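Local coordinates for peroxisomal membrane protein PEX15 (Saccharomyces cerevisiae, PDB 5VXV) that docks the AAA-ATPase partners PEX1 and PEX6 on the peroxisomal membrane, where their complex extracts the receptor PEX5, at residues K23-G28 against Q63-N68; K82-D87 against N95-C100; N169-L174 against S195-I200. One frame throughout, in Å; residues are numbered along the deposited sequence.

Overall arrangement
All three contacts join helices of the all-helical, probably cytoplasmic part of the protein, and no helix serves in two of them. Contact 1 is a small polar bridge at the surface between helix 17-27 and helix 60-70. Contact 2 is buried, lies nearest the middle of the chain and is wholly apolar; it packs the consecutive helices 75-86 and 91-108. Contact 3 is largely buried too, but its centre is about 18 Å from the centre of the chain. It joins helix 168-177 to helix 196-217 and mixes one hydrogen bond with apolar packing. Contacts 1 and 3 sit on opposite sides of that centre, their own centres about 37 Å apart. The contacts follow one another in series along the chain.

Contact 1. Residues K23-G28 against Q63-N68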
ATOM      1  N   LYS A  23     -13.673 -12.172  13.245  1.00 21.26           N
ATOM      2  CA  LYS A  23     -15.088 -12.395  12.968  1.00 21.57           C
ATOM      3  C   LYS A  23     -15.344 -12.509  11.469  1.00 21.99           C
ATOM      4  O   LYS A  23     -16.128 -13.359  11.030  1.00 22.31           O
ATOM      5  CB  LYS A  23     -15.930 -11.269  13.570  1.00 21.46           C
ATOM      6  CG  LYS A  23     -17.439 -11.470  13.422  1.00 23.66           C
ATOM      7  CD  LYS A  23     -17.906 -12.746  14.103  1.00 27.77           C
HETATM    8  N   MSE A  24     -14.700 -11.663  10.670  1.00 22.00           N
HETATM    9  CA  MSE A  24     -14.840 -11.744   9.221  1.00 22.40           C
HETATM   10  C   MSE A  24     -14.415 -13.128   8.744  1.00 23.56           C
HETATM   11  O   MSE A  24     -15.053 -13.721   7.874  1.00 23.01           O
HETATM   12  CB  MSE A  24     -14.005 -10.660   8.526  1.00 22.35           C
HETATM   13  CG  MSE A  24     -14.463  -9.235   8.813  1.00 22.22           C
HETATM   14 SE   MSE A  24     -13.552  -7.885   7.727  1.00 22.26          SE
HETATM   15  CE  MSE A  24     -14.497  -8.178   6.045  1.00 22.90           C
ATOM     16  N   SER A  25     -13.329 -13.639   9.328  1.00 22.35           N
ATOM     17  CA  SER A  25     -12.852 -14.971   8.976  1.00 22.53           C
ATOM     18  C   SER A  25     -13.832 -16.044   9.429  1.00 22.69           C
ATOM     19  O   SER A  25     -14.132 -16.978   8.675  1.00 23.83           O
ATOM     20  CB  SER A  25     -11.476 -15.214   9.594  1.00 23.07           C
ATOM     21  OG  SER A  25     -11.046 -16.546   9.376  1.00 22.44           O
ATOM     22  N   GLU A  26     -14.342 -15.924  10.657  1.00 22.43           N
ATOM     23  CA  GLU A  26     -15.270 -16.916  11.191  1.00 24.10           C
ATOM     24  C   GLU A  26     -16.493 -17.070  10.296  1.00 25.70           C
ATOM     25  O   GLU A  26     -16.980 -18.187  10.085  1.00 27.48           O
ATOM     26  CB  GLU A  26     -15.688 -16.518  12.608  1.00 25.08           C
ATOM     27  CG  GLU A  26     -16.686 -17.456  13.273  1.00 29.68           C
ATOM     28  CD  GLU A  26     -17.269 -16.875  14.548  1.00 34.24           C
ATOM     29  N   VAL A  27     -17.011 -15.958   9.763  1.00 23.75           N
ATOM     30  CA  VAL A  27     -18.243 -16.002   8.978  1.00 24.61           C
ATOM     31  C   VAL A  27     -17.996 -16.247   7.497  1.00 24.89           C
ATOM     32  O   VAL A  27     -18.962 -16.456   6.746  1.00 24.34           O
ATOM     33  CB  VAL A  27     -19.059 -14.705   9.157  1.00 27.97           C
ATOM     34  CG1 VAL A  27     -19.295 -14.424  10.638  1.00 30.92           C
ATOM     35  CG2 VAL A  27     -18.374 -13.519   8.489  1.00 28.77           C
ATOM     36  N   GLY A  28     -16.743 -16.224   7.048  1.00 21.73           N
ATOM     37  CA  GLY A  28     -16.425 -16.533   5.668  1.00 21.88           C
ATOM     38  C   GLY A  28     -16.327 -15.344   4.738  1.00 20.30           C
ATOM     39  O   GLY A  28     -16.390 -15.529   3.518  1.00 21.13           O
ATOM     40  N   GLN A  63      -4.810 -15.884   9.356  1.00 22.71           N
ATOM     41  CA  GLN A  63      -3.558 -15.509   8.712  1.00 25.55           C
ATOM     42  C   GLN A  63      -3.483 -16.058   7.293  1.00 24.58           C
ATOM     43  O   GLN A  63      -3.071 -15.351   6.367  1.00 22.79           O
ATOM     44  CB  GLN A  63      -2.377 -16.002   9.547  1.00 29.76           C
ATOM     45  CG  GLN A  63      -1.073 -15.282   9.249  1.00 32.74           C
ATOM     46  CD  GLN A  63      -0.003 -15.528  10.296  1.00 34.02           C
ATOM     47  OE1 GLN A  63       1.148 -15.812   9.965  1.00 39.81           O
ATOM     48  NE2 GLN A  63      -0.372 -15.405  11.568  1.00 29.46           N
ATOM     49  N   SER A  64      -3.888 -17.315   7.098  1.00 23.91           N
ATOM     50  CA  SER A  64      -3.836 -17.904   5.764  1.00 23.40           C
ATOM     51  C   SER A  64      -4.776 -17.179   4.809  1.00 21.74           C
ATOM     52  O   SER A  64      -4.465 -17.016   3.624  1.00 21.27           O
ATOM     53  CB  SER A  64      -4.184 -19.391   5.829  1.00 27.15           C
ATOM     54  OG  SER A  64      -5.570 -19.585   6.053  1.00 31.67           O
ATOM     55  N   GLU A  65      -5.929 -16.728   5.308  1.00 21.83           N
ATOM     56  CA  GLU A  65      -6.894 -16.050   4.448  1.00 20.72           C
ATOM     57  C   GLU A  65      -6.418 -14.650   4.081  1.00 20.53           C
ATOM     58  O   GLU A  65      -6.600 -14.207   2.940  1.00 22.48           O
ATOM     59  CB  GLU A  65      -8.259 -16.011   5.133  1.00 20.87           C
ATOM     60  CG  GLU A  65      -8.905 -17.388   5.222  1.00 22.18           C
ATOM     61  CD  GLU A  65     -10.155 -17.421   6.084  1.00 25.25           C
ATOM     62  OE1 GLU A  65     -10.797 -18.491   6.141  1.00 28.24           O
ATOM     63  OE2 GLU A  65     -10.497 -16.391   6.704  1.00 24.79           O
ATOM     64  N   ILE A  66      -5.792 -13.943   5.024  1.00 19.87           N
ATOM     65  CA  ILE A  66      -5.186 -12.652   4.704  1.00 19.32           C
ATOM     66  C   ILE A  66      -4.077 -12.833   3.676  1.00 19.87           C
ATOM     67  O   ILE A  66      -4.010 -12.111   2.673  1.00 18.98           O
ATOM     68  CB  ILE A  66      -4.662 -11.971   5.982  1.00 19.04           C
ATOM     69  CG1 ILE A  66      -5.827 -11.610   6.905  1.00 20.36           C
ATOM     70  CG2 ILE A  66      -3.847 -10.721   5.637  1.00 18.85           C
ATOM     71  CD1 ILE A  66      -5.404 -11.078   8.261  1.00 21.81           C
ATOM     72  N   LEU A  67      -3.188 -13.804   3.909  1.00 20.93           N
ATOM     73  CA  LEU A  67      -2.054 -14.006   3.014  1.00 22.15           C
ATOM     74  C   LEU A  67      -2.504 -14.305   1.590  1.00 23.37           C
ATOM     75  O   LEU A  67      -1.825 -13.920   0.632  1.00 24.59           O
ATOM     76  CB  LEU A  67      -1.165 -15.137   3.534  1.00 24.75           C
ATOM     77  CG  LEU A  67      -0.326 -14.814   4.772  1.00 29.63           C
ATOM     78  CD1 LEU A  67       0.393 -16.057   5.275  1.00 33.81           C
ATOM     79  CD2 LEU A  67       0.675 -13.712   4.473  1.00 31.78           C
ATOM     80  N   ASN A  68      -3.642 -14.983   1.428  0.57 23.26           N
ATOM     81  CA  ASN A  68      -4.130 -15.280   0.086  0.57 23.18           C
ATOM     82  C   ASN A  68      -4.498 -14.007  -0.665  0.57 21.47           C
ATOM     83  O   ASN A  68      -4.373 -13.956  -1.895  0.57 22.11           O
ATOM     84  CB  ASN A  68      -5.333 -16.218   0.164  0.57 24.61           C
ATOM     85  CG  ASN A  68      -5.469 -17.091  -1.065  0.57 25.63           C
TER
HETATM   86  O   HOH W   1     -12.948 -19.004   7.393  1.00 26.45           O
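Ser25 and Glu65 form a polar bridge between helix 17-27 and helix 60-70 in this all-helical domain. Both residues point their CB atoms at the other helix. The glutamate does most of the reaching. Its CG is anti to the carbonyl carbon (chi1 -70°), and the extended chain beyond it carries the carboxylate across to the last turn of helix 17-27. Ser25 OG donates to Glu65 OE2 at 2.7 Å. The hydroxyl does not lie in the carboxylate plane but meets OE2 from above it, 42° out. Ser25 CB follows close behind, 3.3 Å from Glu65 OE2. The second oxygen is engaged through water. One water donates to Glu65 OE1 in a short bond of 2.5 Å and to Ser25 O at 2.7 Å, so it joins two acceptors that could not bond each other. Hydroxyl and water together should limit rotation of the carboxylate. Replacing Glu65 by alanine would probably leave Ser25 OG without this acceptor and the water with one hold fewer. The contact is at the surface, and Ile30, in the loop after helix 17-27, touches both side chains. That helix ends in a Schellman motif, with Gly28 at positive phi. Ser25 O takes part there as well, accepting from Gly28 N at 3.2 Å in addition to the bridging water.

Contact 2. Residues K82-D87 against N95-C100; sequences KIILGD and NKFFRC
Phe97 and Ile84 meet because of how their side chains leave the two helices. Phe97 has CG anti to the backbone N (chi1 175°), which sends the ring toward helix 75-86. Ile84 CD1 is anti to CA (chi2 177°), which stretches the longer branch out to that ring. Ile84 is modelled in two conformers; in one of them Ile84 CD1 lies 3.6 Å from Phe97 CD1. The approach is oblique. In the same conformer Ile84 CG2 also comes within 4.1 Å of Phe97 CB, and both distances hold for that conformer alone. Leu85 fits beside this pair and uses both of its methyls. Leu85 CD1 is 4.3 Å from Phe97 CD2, and Leu85 CD2 is 4.1 Å from Phe98 CZ. The Leu85 and Phe98 side chains cross at about a right angle. No hydrogen bond links the segments, and their contact is purely apolar. The helices are successive and roughly antiparallel, their local axes 139° apart, as in a helical hairpin. Earlier residues of helix 75-86, Cys77, Thr80 and Arg81, continue the packing on Phe97. Helix 112-136 adds the next layer, with Phe129 touching both Leu85 and Phe98.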
ATOM      1  N   LYS A  82      -6.943  -6.491  -9.425  1.00 22.27           N
ATOM      2  CA  LYS A  82      -7.708  -5.981 -10.558  1.00 25.44           C
ATOM      3  C   LYS A  82      -8.896  -5.146 -10.093  1.00 24.88           C
ATOM      4  O   LYS A  82      -9.231  -4.133 -10.716  1.00 26.95           O
ATOM      5  CB  LYS A  82      -8.179  -7.140 -11.437  1.00 30.11           C
ATOM      6  CG  LYS A  82      -7.058  -7.851 -12.179  1.00 34.13           C
ATOM      7  CD  LYS A  82      -7.589  -8.952 -13.081  1.00 37.26           C
ATOM      8  CE  LYS A  82      -6.465  -9.639 -13.842  1.00 40.16           C
ATOM      9  N   ILE A  83      -9.544  -5.554  -8.999  1.00 20.48           N
ATOM     10  CA  ILE A  83     -10.692  -4.806  -8.491  1.00 19.11           C
ATOM     11  C   ILE A  83     -10.242  -3.476  -7.901  1.00 17.60           C
ATOM     12  O   ILE A  83     -10.813  -2.421  -8.198  1.00 18.52           O
ATOM     13  CB  ILE A  83     -11.458  -5.642  -7.448  1.00 20.50           C
ATOM     14  CG1 ILE A  83     -12.063  -6.888  -8.098  1.00 25.12           C
ATOM     15  CG2 ILE A  83     -12.551  -4.800  -6.781  1.00 19.66           C
ATOM     16  CD1 ILE A  83     -12.630  -7.884  -7.103  1.00 27.39           C
ATOM     17  N   ILE A  84      -9.218  -3.508  -7.049  1.00 16.17           N
ATOM     18  CA  ILE A  84      -8.818  -2.306  -6.325  0.53 15.58           C
ATOM     19  C   ILE A  84      -8.101  -1.335  -7.255  1.00 16.20           C
ATOM     20  O   ILE A  84      -8.430  -0.145  -7.308  1.00 16.33           O
ATOM     21  CB  ILE A  84      -7.961  -2.682  -5.103  0.53 15.58           C
ATOM     22  CG1 ILE A  84      -8.840  -3.405  -4.077  0.53 15.89           C
ATOM     23  CG2 ILE A  84      -7.330  -1.440  -4.478  0.53 15.54           C
ATOM     24  CD1 ILE A  84      -8.111  -3.909  -2.850  0.53 15.90           C
ATOM     25  N   LEU A  85      -7.107  -1.821  -8.001  1.00 16.59           N
ATOM     26  CA  LEU A  85      -6.416  -0.945  -8.942  1.00 17.28           C
ATOM     27  C   LEU A  85      -7.326  -0.508 -10.084  1.00 19.59           C
ATOM     28  O   LEU A  85      -7.024   0.485 -10.758  1.00 19.27           O
ATOM     29  CB  LEU A  85      -5.168  -1.634  -9.501  1.00 18.09           C
ATOM     30  CG  LEU A  85      -3.903  -1.559  -8.638  1.00 18.86           C
ATOM     31  CD1 LEU A  85      -4.114  -2.166  -7.260  1.00 22.25           C
ATOM     32  CD2 LEU A  85      -2.742  -2.236  -9.357  1.00 18.54           C
ATOM     33  N   GLY A  86      -8.434  -1.220 -10.309  1.00 19.51           N
ATOM     34  CA  GLY A  86      -9.362  -0.853 -11.363  1.00 21.76           C
ATOM     35  C   GLY A  86     -10.229   0.348 -11.051  1.00 23.13           C
ATOM     36  O   GLY A  86     -10.799   0.941 -11.972  1.00 25.13           O
ATOM     37  N   ASP A  87     -10.350   0.720  -9.777  1.00 18.85           N
ATOM     38  CA  ASP A  87     -11.100   1.911  -9.380  1.00 20.03           C
ATOM     39  C   ASP A  87     -10.088   3.027  -9.155  1.00 18.99           C
ATOM     40  O   ASP A  87      -9.635   3.267  -8.035  1.00 17.84           O
ATOM     41  CB  ASP A  87     -11.937   1.659  -8.133  1.00 21.41           C
ATOM     42  CG  ASP A  87     -12.832   2.836  -7.792  1.00 23.66           C
ATOM     43  OD1 ASP A  87     -12.702   3.890  -8.452  1.00 22.98           O
ATOM     44  OD2 ASP A  87     -13.659   2.714  -6.864  1.00 23.16           O
ATOM     45  N   ASN A  95      -3.544   2.647  -2.148  1.00 12.11           N
ATOM     46  CA  ASN A  95      -2.367   2.792  -1.300  1.00 12.43           C
ATOM     47  C   ASN A  95      -2.433   1.862  -0.094  1.00 12.58           C
ATOM     48  O   ASN A  95      -1.424   1.257   0.284  1.00 12.78           O
ATOM     49  CB  ASN A  95      -2.222   4.248  -0.858  1.00 14.14           C
ATOM     50  CG  ASN A  95      -1.843   5.168  -2.006  1.00 14.53           C
ATOM     51  OD1 ASN A  95      -1.413   4.710  -3.063  1.00 14.27           O
ATOM     52  ND2 ASN A  95      -2.000   6.470  -1.801  1.00 14.52           N
ATOM     53  N   LYS A  96      -3.612   1.738   0.528  1.00 14.61           N
ATOM     54  CA  LYS A  96      -3.768   0.777   1.616  1.00 13.64           C
ATOM     55  C   LYS A  96      -3.445  -0.637   1.148  1.00 13.39           C
ATOM     56  O   LYS A  96      -2.760  -1.389   1.849  1.00 13.99           O
ATOM     57  CB  LYS A  96      -5.188   0.832   2.185  1.00 12.90           C
ATOM     58  CG  LYS A  96      -5.516   2.095   2.967  1.00 12.88           C
ATOM     59  CD  LYS A  96      -6.870   1.993   3.655  1.00 14.25           C
ATOM     60  CE  LYS A  96      -7.198   3.277   4.402  1.00 15.68           C
ATOM     61  NZ  LYS A  96      -8.481   3.195   5.166  1.00 15.57           N
ATOM     62  N   PHE A  97      -3.937  -1.019  -0.034  1.00 12.65           N
ATOM     63  CA  PHE A  97      -3.665  -2.354  -0.555  1.00 13.13           C
ATOM     64  C   PHE A  97      -2.167  -2.588  -0.708  1.00 13.88           C
ATOM     65  O   PHE A  97      -1.643  -3.626  -0.288  1.00 13.39           O
ATOM     66  CB  PHE A  97      -4.383  -2.549  -1.891  1.00 14.87           C
ATOM     67  CG  PHE A  97      -4.058  -3.851  -2.563  1.00 17.22           C
ATOM     68  CD1 PHE A  97      -4.762  -5.004  -2.252  1.00 20.09           C
ATOM     69  CD2 PHE A  97      -3.041  -3.924  -3.500  1.00 18.17           C
ATOM     70  CE1 PHE A  97      -4.454  -6.202  -2.866  1.00 19.96           C
ATOM     71  CE2 PHE A  97      -2.731  -5.121  -4.118  1.00 20.21           C
ATOM     72  CZ  PHE A  97      -3.438  -6.260  -3.799  1.00 19.80           C
ATOM     73  N   PHE A  98      -1.454  -1.631  -1.309  1.00 13.76           N
ATOM     74  CA  PHE A  98      -0.012  -1.789  -1.466  1.00 12.64           C
ATOM     75  C   PHE A  98       0.674  -1.923  -0.111  1.00 13.53           C
ATOM     76  O   PHE A  98       1.585  -2.743   0.055  1.00 13.78           O
ATOM     77  CB  PHE A  98       0.574  -0.616  -2.259  1.00 13.39           C
ATOM     78  CG  PHE A  98       0.276  -0.657  -3.741  1.00 13.03           C
ATOM     79  CD1 PHE A  98       0.318  -1.852  -4.443  1.00 13.18           C
ATOM     80  CD2 PHE A  98      -0.045   0.502  -4.430  1.00 14.21           C
ATOM     81  CE1 PHE A  98       0.049  -1.888  -5.800  1.00 14.18           C
ATOM     82  CE2 PHE A  98      -0.316   0.470  -5.788  1.00 14.74           C
ATOM     83  CZ  PHE A  98      -0.269  -0.728  -6.471  1.00 13.76           C
ATOM     84  N   ARG A  99       0.242  -1.141   0.881  1.00 13.08           N
ATOM     85  CA  ARG A  99       0.847  -1.251   2.206  1.00 12.15           C
ATOM     86  C   ARG A  99       0.609  -2.634   2.802  1.00 12.60           C
ATOM     87  O   ARG A  99       1.469  -3.168   3.513  1.00 12.96           O
ATOM     88  CB  ARG A  99       0.306  -0.163   3.131  1.00 13.17           C
ATOM     89  CG  ARG A  99       0.845   1.227   2.824  1.00 14.55           C
ATOM     90  CD  ARG A  99       0.637   2.185   3.992  1.00 16.48           C
ATOM     91  NE  ARG A  99      -0.774   2.500   4.207  1.00 15.88           N
ATOM     92  CZ  ARG A  99      -1.402   3.562   3.707  1.00 18.22           C
ATOM     93  NH1 ARG A  99      -0.757   4.442   2.951  1.00 19.48           N
ATOM     94  NH2 ARG A  99      -2.687   3.747   3.968  1.00 19.21           N
ATOM     95  N   CYS A 100      -0.550  -3.235   2.521  1.00 13.10           N
ATOM     96  CA  CYS A 100      -0.821  -4.583   3.014  1.00 12.52           C
ATOM     97  C   CYS A 100       0.083  -5.610   2.339  1.00 13.38           C
ATOM     98  O   CYS A 100       0.571  -6.538   2.993  1.00 14.13           O
ATOM     99  CB  CYS A 100      -2.292  -4.938   2.801  1.00 13.31           C
ATOM    100  SG  CYS A 100      -3.425  -4.014   3.866  1.00 15.01           S
TER

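Contact 3. Residues N169-L174 against S195-I200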
ATOM      1  N   ASN A 169      18.407  10.132  -5.088  1.00 16.90           N
ATOM      2  CA  ASN A 169      18.632   9.365  -6.308  1.00 16.87           C
ATOM      3  C   ASN A 169      17.557   8.311  -6.532  1.00 17.16           C
ATOM      4  O   ASN A 169      17.383   7.850  -7.666  1.00 17.62           O
ATOM      5  CB  ASN A 169      20.011   8.709  -6.261  1.00 18.58           C
ATOM      6  CG  ASN A 169      21.135   9.726  -6.198  1.00 23.02           C
HETATM    7  N   MSE A 170      16.836   7.920  -5.489  1.00 16.19           N
HETATM    8  CA  MSE A 170      15.739   6.976  -5.645  1.00 16.42           C
HETATM    9  C   MSE A 170      14.595   7.610  -6.426  1.00 17.40           C
HETATM   10  O   MSE A 170      13.946   6.954  -7.244  1.00 17.28           O
HETATM   11  CB  MSE A 170      15.244   6.507  -4.285  1.00 16.79           C
HETATM   12  CG  MSE A 170      16.275   5.733  -3.503  1.00 16.41           C
HETATM   13 SE   MSE A 170      15.666   5.405  -1.699  0.69 16.09          SE
HETATM   14  CE  MSE A 170      16.821   3.894  -1.262  1.00 18.88           C
ATOM     15  N   TYR A 171      14.346   8.893  -6.162  1.00 16.78           N
ATOM     16  CA  TYR A 171      13.317   9.606  -6.908  1.00 16.32           C
ATOM     17  C   TYR A 171      13.739   9.800  -8.358  1.00 15.43           C
ATOM     18  O   TYR A 171      12.973   9.509  -9.283  1.00 14.69           O
ATOM     19  CB  TYR A 171      13.016  10.954  -6.254  1.00 16.37           C
ATOM     20  CG  TYR A 171      11.995  11.755  -7.026  1.00 14.65           C
ATOM     21  CD1 TYR A 171      10.645  11.447  -6.946  1.00 16.30           C
ATOM     22  CD2 TYR A 171      12.379  12.809  -7.841  1.00 13.68           C
ATOM     23  CE1 TYR A 171       9.707  12.168  -7.656  1.00 16.15           C
ATOM     24  CE2 TYR A 171      11.448  13.536  -8.556  1.00 14.55           C
ATOM     25  CZ  TYR A 171      10.114  13.212  -8.458  1.00 15.62           C
ATOM     26  OH  TYR A 171       9.182  13.933  -9.165  1.00 15.42           O
ATOM     27  N   TRP A 172      14.963  10.282  -8.578  1.00 15.88           N
ATOM     28  CA  TRP A 172      15.420  10.508  -9.944  1.00 16.18           C
ATOM     29  C   TRP A 172      15.508   9.203 -10.722  1.00 17.27           C
ATOM     30  O   TRP A 172      15.228   9.181 -11.926  1.00 17.72           O
ATOM     31  CB  TRP A 172      16.768  11.229  -9.931  1.00 16.40           C
ATOM     32  CG  TRP A 172      16.724  12.537  -9.196  1.00 15.23           C
ATOM     33  CD1 TRP A 172      17.499  12.910  -8.135  1.00 15.67           C
ATOM     34  CD2 TRP A 172      15.846  13.638  -9.459  1.00 14.40           C
ATOM     35  NE1 TRP A 172      17.162  14.179  -7.727  1.00 15.80           N
ATOM     36  CE2 TRP A 172      16.149  14.648  -8.523  1.00 14.54           C
ATOM     37  CE3 TRP A 172      14.835  13.871 -10.398  1.00 15.54           C
ATOM     38  CZ2 TRP A 172      15.477  15.870  -8.499  1.00 16.43           C
ATOM     39  CZ3 TRP A 172      14.172  15.086 -10.374  1.00 16.59           C
ATOM     40  CH2 TRP A 172      14.495  16.069  -9.430  1.00 17.20           C
ATOM     41  N   ALA A 173      15.871   8.103 -10.056  1.00 16.68           N
ATOM     42  CA  ALA A 173      15.914   6.811 -10.736  1.00 17.84           C
ATOM     43  C   ALA A 173      14.526   6.390 -11.199  1.00 19.03           C
ATOM     44  O   ALA A 173      14.355   5.925 -12.332  1.00 19.39           O
ATOM     45  CB  ALA A 173      16.515   5.749  -9.816  1.00 20.57           C
ATOM     46  N   LEU A 174      13.522   6.535 -10.332  1.00 17.68           N
ATOM     47  CA  LEU A 174      12.154   6.220 -10.730  1.00 17.68           C
ATOM     48  C   LEU A 174      11.723   7.063 -11.924  1.00 18.03           C
ATOM     49  O   LEU A 174      11.089   6.558 -12.857  1.00 19.35           O
ATOM     50  CB  LEU A 174      11.209   6.434  -9.548  1.00 18.34           C
ATOM     51  CG  LEU A 174       9.713   6.260  -9.826  1.00 18.69           C
ATOM     52  CD1 LEU A 174       9.407   4.853 -10.314  1.00 21.04           C
ATOM     53  CD2 LEU A 174       8.916   6.582  -8.575  1.00 18.32           C
ATOM     54  N   SER A 195       4.965  21.888  -5.532  1.00 16.06           N
ATOM     55  CA  SER A 195       4.498  20.801  -6.377  1.00 17.49           C
ATOM     56  C   SER A 195       4.642  19.465  -5.650  1.00 16.04           C
ATOM     57  O   SER A 195       5.281  19.367  -4.598  1.00 15.49           O
ATOM     58  CB  SER A 195       5.282  20.771  -7.687  1.00 17.65           C
ATOM     59  OG  SER A 195       6.612  20.307  -7.480  1.00 16.49           O
ATOM     60  N   ILE A 196       4.044  18.416  -6.226  1.00 14.47           N
ATOM     61  CA  ILE A 196       4.231  17.082  -5.660  1.00 14.83           C
ATOM     62  C   ILE A 196       5.710  16.723  -5.657  1.00 13.43           C
ATOM     63  O   ILE A 196       6.223  16.145  -4.691  1.00 14.37           O
ATOM     64  CB  ILE A 196       3.406  16.026  -6.421  1.00 15.38           C
ATOM     65  CG1 ILE A 196       1.912  16.363  -6.383  1.00 17.15           C
ATOM     66  CG2 ILE A 196       3.644  14.643  -5.805  1.00 16.79           C
ATOM     67  CD1 ILE A 196       1.034  15.370  -7.148  1.00 18.10           C
ATOM     68  N   GLU A 197       6.420  17.052  -6.739  1.00 13.80           N
ATOM     69  CA  GLU A 197       7.852  16.779  -6.782  1.00 13.99           C
ATOM     70  C   GLU A 197       8.577  17.506  -5.658  1.00 13.78           C
ATOM     71  O   GLU A 197       9.413  16.916  -4.964  1.00 13.75           O
ATOM     72  CB  GLU A 197       8.432  17.180  -8.137  1.00 14.09           C
ATOM     73  CG  GLU A 197       9.941  16.977  -8.215  1.00 13.97           C
ATOM     74  CD  GLU A 197      10.466  16.987  -9.634  1.00 16.25           C
ATOM     75  OE1 GLU A 197      11.199  17.933  -9.992  1.00 19.39           O
ATOM     76  OE2 GLU A 197      10.143  16.050 -10.392  1.00 15.88           O
ATOM     77  N   ASP A 198       8.273  18.794  -5.468  1.00 14.36           N
ATOM     78  CA  ASP A 198       8.871  19.547  -4.369  1.00 16.77           C
ATOM     79  C   ASP A 198       8.637  18.840  -3.040  1.00 15.85           C
ATOM     80  O   ASP A 198       9.562  18.671  -2.237  1.00 15.04           O
ATOM     81  CB  ASP A 198       8.296  20.965  -4.317  1.00 20.32           C
ATOM     82  CG  ASP A 198       8.595  21.774  -5.566  1.00 22.47           C
ATOM     83  OD1 ASP A 198       9.607  21.492  -6.243  1.00 22.33           O
ATOM     84  OD2 ASP A 198       7.812  22.706  -5.864  1.00 21.93           O
ATOM     85  N   ALA A 199       7.398  18.411  -2.796  1.00 15.15           N
ATOM     86  CA  ALA A 199       7.058  17.805  -1.514  1.00 15.46           C
ATOM     87  C   ALA A 199       7.789  16.485  -1.310  1.00 14.42           C
ATOM     88  O   ALA A 199       8.279  16.207  -0.209  1.00 14.90           O
ATOM     89  CB  ALA A 199       5.547  17.601  -1.421  1.00 15.52           C
ATOM     90  N   ILE A 200       7.868  15.652  -2.352  1.00 13.92           N
ATOM     91  CA  ILE A 200       8.542  14.363  -2.223  1.00 15.06           C
ATOM     92  C   ILE A 200      10.017  14.569  -1.905  1.00 14.81           C
ATOM     93  O   ILE A 200      10.580  13.907  -1.025  1.00 14.78           O
ATOM     94  CB  ILE A 200       8.349  13.529  -3.503  1.00 15.60           C
ATOM     95  CG1 ILE A 200       6.880  13.129  -3.645  1.00 16.66           C
ATOM     96  CG2 ILE A 200       9.237  12.283  -3.487  1.00 17.53           C
ATOM     97  CD1 ILE A 200       6.529  12.542  -4.991  1.00 19.32           C
TER
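Tyr171 and Glu197 lock helix 168-177 onto the first turn of helix 196-217, a turn opened by a capping box of Ser195 and Asp198. The local axes run roughly antiparallel, 145° apart. The tight part centres on the tyrosine. With CG anti to the backbone N (chi1 178°), its ring is directed at the second helix, and its hydroxyl donates to Glu197 OE2 at 2.6 Å. That oxygen uses its anti lone pair, the one turned away from OE1, and lies at the ring's edge near its plane. The carboxylate itself stands 80° to the ring. Ser182 OG also hydrogen-bonds Glu197 OE2, so two hydroxyls grip one buried oxygen. Apolar packing is added by Ile200, whose CG2 rests 3.8 Å from Tyr171 CD1, an oblique approach. Leu185, Leu201 and Ile204 also touch Tyr171.

The looser side is at Trp172, an exposed residue. Its indole reaches the contact with its six-membered ring, where Trp172 CH2 stands 3.8 Å from Glu197 OE1. This oxygen is at the edge of the indole, with no hydrogen bond between them. Tyr171 CD2 sits over one indole face, offset toward the rim, so the two aromatic side chains also brace each other. The capping box holds the start of the second helix. Asp198 N donates to Ser195 OG at 3.0 Å, and Ser195 N returns a nearly straight bond of 3.0 Å to Asp198 OD2, from above the carboxylate plane.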